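Local coordinates for protein thermotoga maritima TmcAL (Thermotoga maritima, PDB 5Y0S) that belongs to the HIGH nucleotidyl transferase family of the HUP clan, with a Rossmann-like core of parallel strands flanked by helices, at residues F13-L18 with R204-S209; F84-V89 with V173-S178; D98-S103 with R187-K192. One frame throughout, in Å; residues are numbered along the deposited sequence.

Contact 1 (F13-L18 with R204-S209); sequences FHNGHL and RGRFSS
Phe207 meets the first turn of helix 15-28 through its ring, and its side chain can be followed outward atom by atom. CB points toward the helix, and CG, set beside the backbone N and anti to the carbonyl carbon (chi1 -52°), lies 3.9 Å from Gly16 CA. On one flank CD1 reaches Gly16 N at 3.8 Å, while CD2 also lies close to Gly16 CA. Farther out, CE1 approaches Asn15 CB at 4.1 Å. The outcome is a CH-pi contact in which Gly16 CA stands over the ring face, 4.0 Å from the centroid and 17° off the normal. A lighter touch comes from Asn15, whose ND2 lies 3.9 Å from Arg206 CB and also comes against the CD methylene, the two side chains crossing at about a right angle. No direct hydrogen bond joins the segments; instead a water donates to Ser208 O over 2.8 Å and accepts a weak bond from Gly16 N. That carbonyl also lies above the rim of the His14 ring, whose opposite face carries His17 ND1. Beyond the segments, Tyr19 meets the Phe207 ring and Ile213 of helix 210-218 packs on His14. His14 to His17, the sequence HNGH opening a helix, form the HIGH motif of this nucleotidyl transferase family, here flanked by the loop 204-209.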
loop_
_atom_site.group_PDB
_atom_site.type_symbol
_atom_site.label_atom_id
_atom_site.label_comp_id
_atom_site.label_asym_id
_atom_site.label_seq_id
_atom_site.Cartn_x
_atom_site.Cartn_y
_atom_site.Cartn_z
ATOM N N PHE A 13 -28.010 -8.255 -5.157
ATOM C CA PHE A 13 -29.250 -8.936 -4.789
ATOM C C PHE A 13 -29.996 -9.264 -6.078
ATOM O O PHE A 13 -30.434 -8.358 -6.789
ATOM C CB PHE A 13 -30.111 -8.051 -3.883
ATOM C CG PHE A 13 -31.263 -8.773 -3.233
ATOM C CD1 PHE A 13 -32.327 -9.237 -3.984
ATOM C CD2 PHE A 13 -31.274 -8.994 -1.862
ATOM C CE1 PHE A 13 -33.390 -9.922 -3.385
ATOM C CE2 PHE A 13 -32.338 -9.673 -1.261
ATOM C CZ PHE A 13 -33.388 -10.136 -2.026
ATOM N N HIS A 14 -30.187 -10.554 -6.357
ATOM C CA HIS A 14 -30.833 -10.934 -7.606
ATOM C C HIS A 14 -32.125 -11.698 -7.334
ATOM O O HIS A 14 -32.516 -11.881 -6.182
ATOM C CB HIS A 14 -29.889 -11.758 -8.506
ATOM C CG HIS A 14 -29.243 -12.938 -7.834
ATOM N ND1 HIS A 14 -29.959 -13.909 -7.164
ATOM C CD2 HIS A 14 -27.946 -13.325 -7.773
ATOM C CE1 HIS A 14 -29.130 -14.829 -6.703
ATOM N NE2 HIS A 14 -27.899 -14.497 -7.056
ATOM N N ASN A 15 -32.778 -12.111 -8.413
ATOM C CA ASN A 15 -34.055 -12.826 -8.355
ATOM C C ASN A 15 -33.977 -14.106 -7.513
ATOM O O ASN A 15 -34.914 -14.433 -6.780
ATOM C CB ASN A 15 -34.523 -13.164 -9.773
ATOM C CG ASN A 15 -34.896 -11.930 -10.568
ATOM O OD1 ASN A 15 -35.160 -10.869 -9.993
ATOM N ND2 ASN A 15 -34.931 -12.057 -11.896
ATOM N N GLY A 16 -32.857 -14.820 -7.626
ATOM C CA GLY A 16 -32.625 -16.008 -6.828
ATOM C C GLY A 16 -32.640 -15.670 -5.347
ATOM O O GLY A 16 -33.175 -16.415 -4.539
ATOM N N HIS A 17 -32.067 -14.534 -4.981
ATOM C CA HIS A 17 -32.085 -14.105 -3.582
ATOM C C HIS A 17 -33.499 -13.770 -3.081
ATOM O O HIS A 17 -33.814 -14.007 -1.923
ATOM C CB HIS A 17 -31.193 -12.883 -3.382
ATOM C CG HIS A 17 -29.737 -13.156 -3.581
ATOM N ND1 HIS A 17 -28.943 -12.377 -4.398
ATOM C CD2 HIS A 17 -28.925 -14.106 -3.058
ATOM C CE1 HIS A 17 -27.708 -12.851 -4.386
ATOM N NE2 HIS A 17 -27.669 -13.896 -3.578
ATOM N N LEU A 18 -34.330 -13.180 -3.938
ATOM C CA LEU A 18 -35.679 -12.815 -3.522
ATOM C C LEU A 18 -36.517 -14.090 -3.281
ATOM O O LEU A 18 -37.166 -14.242 -2.246
ATOM C CB LEU A 18 -36.344 -11.927 -4.572
ATOM C CG LEU A 18 -37.821 -11.633 -4.280
ATOM C CD1 LEU A 18 -37.961 -10.963 -2.915
ATOM C CD2 LEU A 18 -38.439 -10.776 -5.370
ATOM N N ARG A 204 -27.619 -17.809 -17.712
ATOM C CA ARG A 204 -28.915 -18.319 -18.137
ATOM C C ARG A 204 -30.024 -17.604 -17.382
ATOM O O ARG A 204 -30.262 -17.902 -16.212
ATOM C CB ARG A 204 -29.027 -19.828 -17.888
ATOM C CG ARG A 204 -27.882 -20.656 -18.427
ATOM C CD ARG A 204 -26.922 -21.067 -17.323
ATOM N NE ARG A 204 -25.843 -21.905 -17.844
ATOM C CZ ARG A 204 -24.547 -21.648 -17.692
ATOM N NH1 ARG A 204 -24.156 -20.578 -17.019
ATOM N NH2 ARG A 204 -23.639 -22.466 -18.207
ATOM N N GLY A 205 -30.710 -16.689 -18.064
ATOM C CA GLY A 205 -31.966 -16.128 -17.591
ATOM C C GLY A 205 -31.997 -15.724 -16.129
ATOM O O GLY A 205 -31.149 -14.992 -15.618
ATOM N N ARG A 206 -33.031 -16.218 -15.465
ATOM C CA ARG A 206 -33.030 -16.375 -14.025
ATOM C C ARG A 206 -33.166 -17.887 -13.784
ATOM O O ARG A 206 -33.889 -18.565 -14.518
ATOM C CB ARG A 206 -34.165 -15.574 -13.378
ATOM C CG ARG A 206 -35.562 -15.956 -13.865
ATOM C CD ARG A 206 -36.634 -15.615 -12.836
ATOM N NE ARG A 206 -37.921 -16.221 -13.168
ATOM C CZ ARG A 206 -38.888 -15.599 -13.836
ATOM N NH1 ARG A 206 -38.714 -14.347 -14.238
ATOM N NH2 ARG A 206 -40.027 -16.226 -14.098
ATOM N N PHE A 207 -32.465 -18.424 -12.790
ATOM C CA PHE A 207 -31.641 -17.631 -11.896
ATOM C C PHE A 207 -30.156 -17.737 -12.237
ATOM O O PHE A 207 -29.515 -18.750 -11.951
ATOM C CB PHE A 207 -31.851 -18.079 -10.442
ATOM C CG PHE A 207 -33.298 -18.118 -10.001
ATOM C CD1 PHE A 207 -34.175 -17.093 -10.328
ATOM C CD2 PHE A 207 -33.775 -19.177 -9.242
ATOM C CE1 PHE A 207 -35.499 -17.130 -9.911
ATOM C CE2 PHE A 207 -35.098 -19.212 -8.826
ATOM C CZ PHE A 207 -35.957 -18.191 -9.163
ATOM N N SER A 208 -29.596 -16.675 -12.804
ATOM C CA SER A 208 -28.150 -16.607 -12.983
ATOM C C SER A 208 -27.471 -16.406 -11.640
ATOM O O SER A 208 -28.048 -15.811 -10.729
ATOM C CB SER A 208 -27.761 -15.473 -13.932
ATOM O OG SER A 208 -28.019 -15.834 -15.269
ATOM N N SER A 209 -26.239 -16.891 -11.529
ATOM C CA SER A 209 -25.456 -16.702 -10.322
ATOM C C SER A 209 -25.057 -15.237 -10.192
ATOM O O SER A 209 -25.068 -14.500 -11.184
ATOM C CB SER A 209 -24.217 -17.586 -10.349
ATOM O OG SER A 209 -23.316 -17.114 -11.334
HETATM O O HOH W 1 -30.659 -14.903 -10.226
#

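Contact 2 (F84-V89 with V173-S178); sequences FGAVCV and VEYIHS
Ser178 and Val87 meet where helices 79-92 and 167-182 cross, and these two residues lose the most surface to the contact. Ser178 CB packs on Val87 CB at 4.1 Å. Its OG, placed beside its own backbone N by a chi1 of -71°, comes within 3.2 Å of Phe84 CA across the interface. The hydroxyl nevertheless spends its proton at home: Ser178 OG donates to Glu174 O, one turn back, over 3.0 Å. Ser178 N bonds to that same carbonyl from the opposite face of its plane, so the serine oxygen can lie against an apolar neighbour with its proton already engaged. Phe84 presents the edge of its ring to the hydroxyl, CD1 lying 3.8 Å from Ser178 OG.

The two helices form part of the layer that packs on one side of the parallel sheet in this Rossmann-like fold. Their segment axes approach to 8.7 Å at a signed angle of -52°, a close crossing in keeping with the small serine at the interface.

Val87 reaches toward the other helix chiefly with one branch. CG2, anti to the carbonyl carbon, lies 3.5 Å from Tyr175 O and also touches Tyr175 CA and CB and, at 3.9 Å, the ring atom Tyr175 CD1. Tyr175 comes obliquely to this methyl and runs on past Ala86 CB, which approaches Tyr175 CE1 at 4.5 Å. Phe82 and Ala83 of helix 79-92 add to the packing round the tyrosine, while Val87 also rests on Ala179.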
loop_
_atom_site.group_PDB
_atom_site.type_symbol
_atom_site.label_atom_id
_atom_site.label_comp_id
_atom_site.label_asym_id
_atom_site.label_seq_id
_atom_site.Cartn_x
_atom_site.Cartn_y
_atom_site.Cartn_z
ATOM N N PHE A 84 -18.607 -18.872 11.728
ATOM C CA PHE A 84 -18.487 -18.634 13.164
ATOM C C PHE A 84 -18.933 -17.222 13.497
ATOM O O PHE A 84 -19.756 -17.012 14.389
ATOM C CB PHE A 84 -17.059 -18.841 13.637
ATOM C CG PHE A 84 -16.876 -18.640 15.116
ATOM C CD1 PHE A 84 -17.421 -19.537 16.026
ATOM C CD2 PHE A 84 -16.119 -17.584 15.596
ATOM C CE1 PHE A 84 -17.232 -19.380 17.382
ATOM C CE2 PHE A 84 -15.926 -17.420 16.964
ATOM C CZ PHE A 84 -16.491 -18.316 17.854
ATOM N N GLY A 85 -18.375 -16.256 12.773
ATOM C CA GLY A 85 -18.746 -14.868 12.970
ATOM C C GLY A 85 -20.230 -14.625 12.775
ATOM O O GLY A 85 -20.873 -13.919 13.556
ATOM N N ALA A 86 -20.781 -15.209 11.719
ATOM C CA ALA A 86 -22.165 -14.929 11.353
ATOM C C ALA A 86 -23.136 -15.447 12.413
ATOM O O ALA A 86 -24.101 -14.757 12.789
ATOM C CB ALA A 86 -22.482 -15.543 9.953
ATOM N N VAL A 87 -22.879 -16.657 12.898
ATOM C CA VAL A 87 -23.732 -17.294 13.899
ATOM C C VAL A 87 -23.550 -16.572 15.243
ATOM O O VAL A 87 -24.513 -16.386 15.994
ATOM C CB VAL A 87 -23.424 -18.819 14.024
ATOM C CG1 VAL A 87 -24.079 -19.431 15.243
ATOM C CG2 VAL A 87 -23.855 -19.568 12.767
ATOM N N CYS A 88 -22.331 -16.124 15.532
ATOM C CA CYS A 88 -22.112 -15.350 16.758
ATOM C C CYS A 88 -22.930 -14.041 16.719
ATOM O O CYS A 88 -23.529 -13.656 17.718
ATOM C CB CYS A 88 -20.637 -15.025 16.962
ATOM S SG CYS A 88 -19.566 -16.345 17.619
ATOM N N VAL A 89 -22.965 -13.370 15.571
ATOM C CA VAL A 89 -23.680 -12.102 15.493
ATOM C C VAL A 89 -25.176 -12.361 15.677
ATOM O O VAL A 89 -25.835 -11.705 16.487
ATOM C CB VAL A 89 -23.462 -11.344 14.152
ATOM C CG1 VAL A 89 -24.413 -10.157 14.084
ATOM C CG2 VAL A 89 -22.009 -10.864 14.001
ATOM N N VAL A 173 -22.900 -26.934 7.429
ATOM C CA VAL A 173 -22.339 -27.706 8.527
ATOM C C VAL A 173 -21.604 -26.793 9.510
ATOM O O VAL A 173 -21.705 -26.971 10.721
ATOM C CB VAL A 173 -21.382 -28.811 8.000
ATOM C CG1 VAL A 173 -20.514 -29.359 9.122
ATOM C CG2 VAL A 173 -22.189 -29.920 7.360
ATOM N N GLU A 174 -20.877 -25.813 8.978
ATOM C CA GLU A 174 -20.120 -24.901 9.819
ATOM C C GLU A 174 -21.035 -23.965 10.629
ATOM O O GLU A 174 -20.702 -23.649 11.773
ATOM C CB GLU A 174 -19.131 -24.095 8.975
ATOM C CG GLU A 174 -18.108 -24.972 8.237
ATOM C CD GLU A 174 -16.913 -25.379 9.098
ATOM O OE1 GLU A 174 -17.035 -25.434 10.337
ATOM O OE2 GLU A 174 -15.841 -25.649 8.522
ATOM N N TYR A 175 -22.164 -23.523 10.058
ATOM C CA TYR A 175 -23.148 -22.751 10.840
ATOM C C TYR A 175 -23.580 -23.546 12.066
ATOM O O TYR A 175 -23.606 -23.028 13.189
ATOM C CB TYR A 175 -24.411 -22.399 10.039
ATOM C CG TYR A 175 -24.252 -21.436 8.885
ATOM C CD1 TYR A 175 -23.454 -20.309 8.983
ATOM C CD2 TYR A 175 -24.931 -21.657 7.684
ATOM C CE1 TYR A 175 -23.320 -19.428 7.919
ATOM C CE2 TYR A 175 -24.802 -20.783 6.609
ATOM C CZ TYR A 175 -24.003 -19.676 6.732
ATOM O OH TYR A 175 -23.871 -18.819 5.667
ATOM N N ILE A 176 -23.928 -24.814 11.836
ATOM C CA ILE A 176 -24.446 -25.655 12.901
ATOM C C ILE A 176 -23.355 -25.982 13.930
ATOM O O ILE A 176 -23.591 -25.907 15.134
ATOM C CB ILE A 176 -25.040 -26.939 12.349
ATOM C CG1 ILE A 176 -26.215 -26.614 11.405
ATOM C CG2 ILE A 176 -25.513 -27.835 13.493
ATOM C CD1 ILE A 176 -26.686 -27.828 10.631
ATOM N N HIS A 177 -22.168 -26.342 13.449
ATOM C CA HIS A 177 -21.016 -26.560 14.319
ATOM C C HIS A 177 -20.757 -25.335 15.220
ATOM O O HIS A 177 -20.575 -25.463 16.438
ATOM C CB HIS A 177 -19.787 -26.871 13.464
ATOM C CG HIS A 177 -18.552 -27.187 14.252
ATOM N ND1 HIS A 177 -17.286 -27.123 13.706
ATOM C CD2 HIS A 177 -18.387 -27.587 15.538
ATOM C CE1 HIS A 177 -16.396 -27.464 14.621
ATOM N NE2 HIS A 177 -17.037 -27.753 15.740
ATOM N N SER A 178 -20.755 -24.152 14.607
ATOM C CA SER A 178 -20.581 -22.890 15.329
ATOM C C SER A 178 -21.654 -22.680 16.404
ATOM O O SER A 178 -21.347 -22.305 17.543
ATOM C CB SER A 178 -20.577 -21.711 14.346
ATOM O OG SER A 178 -19.375 -21.709 13.573
#

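Contact 3 (D98-S103 with R187-K192); sequences DVVFGS and RFHTIK
Asp98 OD2 is gripped by two donors from the neighbouring strand, Arg187 NE and His189 NE2. The His189 NE2 bond to Asp98 OD2 is 2.8 Å long and uses the anti lone pair, the oxygen lying close to the imidazole plane. Arg187 NE, 2.9 Å from Asp98 OD2, arrives from above the carboxylate plane in an almost straight line (170°). The same guanidinium sends NH2 to Asp98 OD1 on its syn side, 2.8 Å away, which completes a side-on, two-nitrogen salt bridge. A bend at chi3 (-63°) turns the guanidinium edge back toward the carboxylate, and the two planes stand 43° apart.

Behind this polar end, strands 98-103 and 187-192 run parallel in register. Val99 and Phe101 alternate with His189 and Ile191 in the backbone bonds, from Val99 N to Arg187 O through to a weak last one from Ser103 N to Ile191 O. Asp98, Val100, Arg187, His189 and Ile191 share one face of the sheet, where Val100 CG1 meets Ile191 CG2 at 3.8 Å and helix 15-28 packs against the valine. On the other, Val99 CG1 lies 3.7 Å from Phe188 CE2, the two side chains pointing the same way. Phe101 turns its ring edge to Phe188 CD2, takes His189 O over one face, and touches Thr190 CG2 with CE2 at 3.5 Å.

Two donors on a single buried carboxylate oxygen, with Arg187 NH2 among the donors to Asp98 OD1, would probably favour the ionised aspartate and fix the rotation of both the imidazole and the guanidinium.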
loop_
_atom_site.group_PDB
_atom_site.type_symbol
_atom_site.label_atom_id
_atom_site.label_comp_id
_atom_site.label_asym_id
_atom_site.label_seq_id
_atom_site.Cartn_x
_atom_site.Cartn_y
_atom_site.Cartn_z
ATOM N N ASP A 98 -34.650 -18.672 14.675
ATOM C CA ASP A 98 -34.558 -19.577 13.542
ATOM C C ASP A 98 -33.630 -19.012 12.493
ATOM O O ASP A 98 -33.637 -17.810 12.239
ATOM C CB ASP A 98 -35.921 -19.820 12.901
ATOM C CG ASP A 98 -36.909 -20.470 13.839
ATOM O OD1 ASP A 98 -37.580 -19.745 14.612
ATOM O OD2 ASP A 98 -37.042 -21.709 13.772
ATOM N N VAL A 99 -32.847 -19.893 11.879
ATOM C CA VAL A 99 -32.035 -19.536 10.736
ATOM C C VAL A 99 -32.295 -20.499 9.566
ATOM O O VAL A 99 -32.336 -21.728 9.735
ATOM C CB VAL A 99 -30.523 -19.513 11.118
ATOM C CG1 VAL A 99 -29.632 -19.506 9.884
ATOM C CG2 VAL A 99 -30.229 -18.311 12.019
ATOM N N VAL A 100 -32.517 -19.932 8.386
ATOM C CA VAL A 100 -32.691 -20.722 7.162
ATOM C C VAL A 100 -31.485 -20.499 6.261
ATOM O O VAL A 100 -31.101 -19.357 6.019
ATOM C CB VAL A 100 -33.978 -20.323 6.417
ATOM C CG1 VAL A 100 -34.076 -21.010 5.059
ATOM C CG2 VAL A 100 -35.202 -20.614 7.271
ATOM N N PHE A 101 -30.867 -21.565 5.763
ATOM C CA PHE A 101 -29.805 -21.362 4.784
ATOM C C PHE A 101 -30.054 -22.229 3.539
ATOM O O PHE A 101 -30.691 -23.284 3.622
ATOM C CB PHE A 101 -28.417 -21.640 5.412
ATOM C CG PHE A 101 -28.251 -23.032 5.973
ATOM C CD1 PHE A 101 -28.391 -23.272 7.337
ATOM C CD2 PHE A 101 -27.922 -24.088 5.145
ATOM C CE1 PHE A 101 -28.223 -24.545 7.854
ATOM C CE2 PHE A 101 -27.753 -25.370 5.654
ATOM C CZ PHE A 101 -27.911 -25.597 7.013
ATOM N N GLY A 102 -29.590 -21.761 2.380
ATOM C CA GLY A 102 -29.718 -22.525 1.151
ATOM C C GLY A 102 -28.782 -23.729 1.183
ATOM O O GLY A 102 -27.723 -23.678 1.813
ATOM N N SER A 103 -29.171 -24.803 0.498
ATOM C CA SER A 103 -28.505 -26.094 0.627
ATOM C C SER A 103 -28.650 -26.941 -0.644
ATOM O O SER A 103 -29.697 -26.907 -1.291
ATOM C CB SER A 103 -29.103 -26.819 1.836
ATOM O OG SER A 103 -28.771 -28.181 1.875
ATOM N N ARG A 187 -32.764 -22.633 15.992
ATOM C CA ARG A 187 -33.187 -23.763 15.171
ATOM C C ARG A 187 -32.770 -23.488 13.738
ATOM O O ARG A 187 -33.105 -22.432 13.180
ATOM C CB ARG A 187 -34.702 -23.982 15.249
ATOM C CG ARG A 187 -35.202 -24.309 16.643
ATOM C CD ARG A 187 -36.737 -24.318 16.685
ATOM N NE ARG A 187 -37.322 -23.013 16.372
ATOM C CZ ARG A 187 -37.962 -22.258 17.253
ATOM N NH1 ARG A 187 -38.095 -22.673 18.500
ATOM N NH2 ARG A 187 -38.484 -21.094 16.885
ATOM N N PHE A 188 -32.048 -24.436 13.150
ATOM C CA PHE A 188 -31.546 -24.306 11.778
ATOM C C PHE A 188 -32.388 -25.084 10.777
ATOM O O PHE A 188 -32.838 -26.193 11.061
ATOM C CB PHE A 188 -30.081 -24.759 11.705
ATOM C CG PHE A 188 -29.121 -23.766 12.289
ATOM C CD1 PHE A 188 -28.803 -23.799 13.640
ATOM C CD2 PHE A 188 -28.547 -22.786 11.488
ATOM C CE1 PHE A 188 -27.931 -22.868 14.181
ATOM C CE2 PHE A 188 -27.660 -21.858 12.016
ATOM C CZ PHE A 188 -27.356 -21.891 13.364
ATOM N N HIS A 189 -32.613 -24.485 9.609
ATOM C CA HIS A 189 -33.431 -25.101 8.564
ATOM C C HIS A 189 -32.716 -24.966 7.223
ATOM O O HIS A 189 -31.992 -23.995 7.011
ATOM C CB HIS A 189 -34.813 -24.446 8.440
ATOM C CG HIS A 189 -35.483 -24.135 9.744
ATOM N ND1 HIS A 189 -36.642 -24.763 10.150
ATOM C CD2 HIS A 189 -35.188 -23.230 10.709
ATOM C CE1 HIS A 189 -37.016 -24.275 11.320
ATOM N NE2 HIS A 189 -36.147 -23.350 11.684
ATOM N N THR A 190 -32.925 -25.925 6.320
ATOM C CA THR A 190 -32.417 -25.808 4.965
ATOM C C THR A 190 -33.584 -25.581 4.014
ATOM O O THR A 190 -34.720 -25.993 4.283
ATOM C CB THR A 190 -31.621 -27.074 4.468
ATOM O OG1 THR A 190 -32.520 -28.172 4.246
ATOM C CG2 THR A 190 -30.565 -27.499 5.444
ATOM N N ILE A 191 -33.297 -24.900 2.912
ATOM C CA ILE A 191 -34.155 -24.931 1.747
ATOM C C ILE A 191 -33.258 -25.276 0.567
ATOM O O ILE A 191 -32.051 -25.008 0.593
ATOM C CB ILE A 191 -34.889 -23.596 1.516
ATOM C CG1 ILE A 191 -33.878 -22.447 1.406
ATOM C CG2 ILE A 191 -35.869 -23.352 2.645
ATOM C CD1 ILE A 191 -34.506 -21.084 1.047
ATOM N N LYS A 192 -33.838 -25.894 -0.451
ATOM C CA LYS A 192 -33.067 -26.342 -1.596
ATOM C C LYS A 192 -32.700 -25.141 -2.461
ATOM O O LYS A 192 -33.577 -24.370 -2.887
ATOM C CB LYS A 192 -33.860 -27.380 -2.411
ATOM C CG LYS A 192 -33.179 -27.874 -3.686
ATOM C CD LYS A 192 -32.275 -29.062 -3.403
ATOM C CE LYS A 192 -31.718 -29.679 -4.679
ATOM N NZ LYS A 192 -30.590 -28.879 -5.227
#

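From the N terminus, the chain first passes residues 13-18, opening contact 1, which closes only at 204-209, after strands 32-38, 66-70, 98-103 and 187-192 have been laid down. Inside that loop come helix 79-92 and strand 98-103, then a mainly helical excursion. Helix 167-182 closes the loop of contact 2 back on helix 79-92, and strand 187-192 then closes that of contact 3 on strand 98-103. Contacts 2 and 3 therefore cross along the chain, both nested within contact 1. They also touch in space: Tyr175 and Val87 pack on Phe188, seating the helix pair on the strand pair. Contact 1 lies apart, its nearest atoms about 7 Å from contact 3, joining helix 15-28 to the loop beyond strand 187-192.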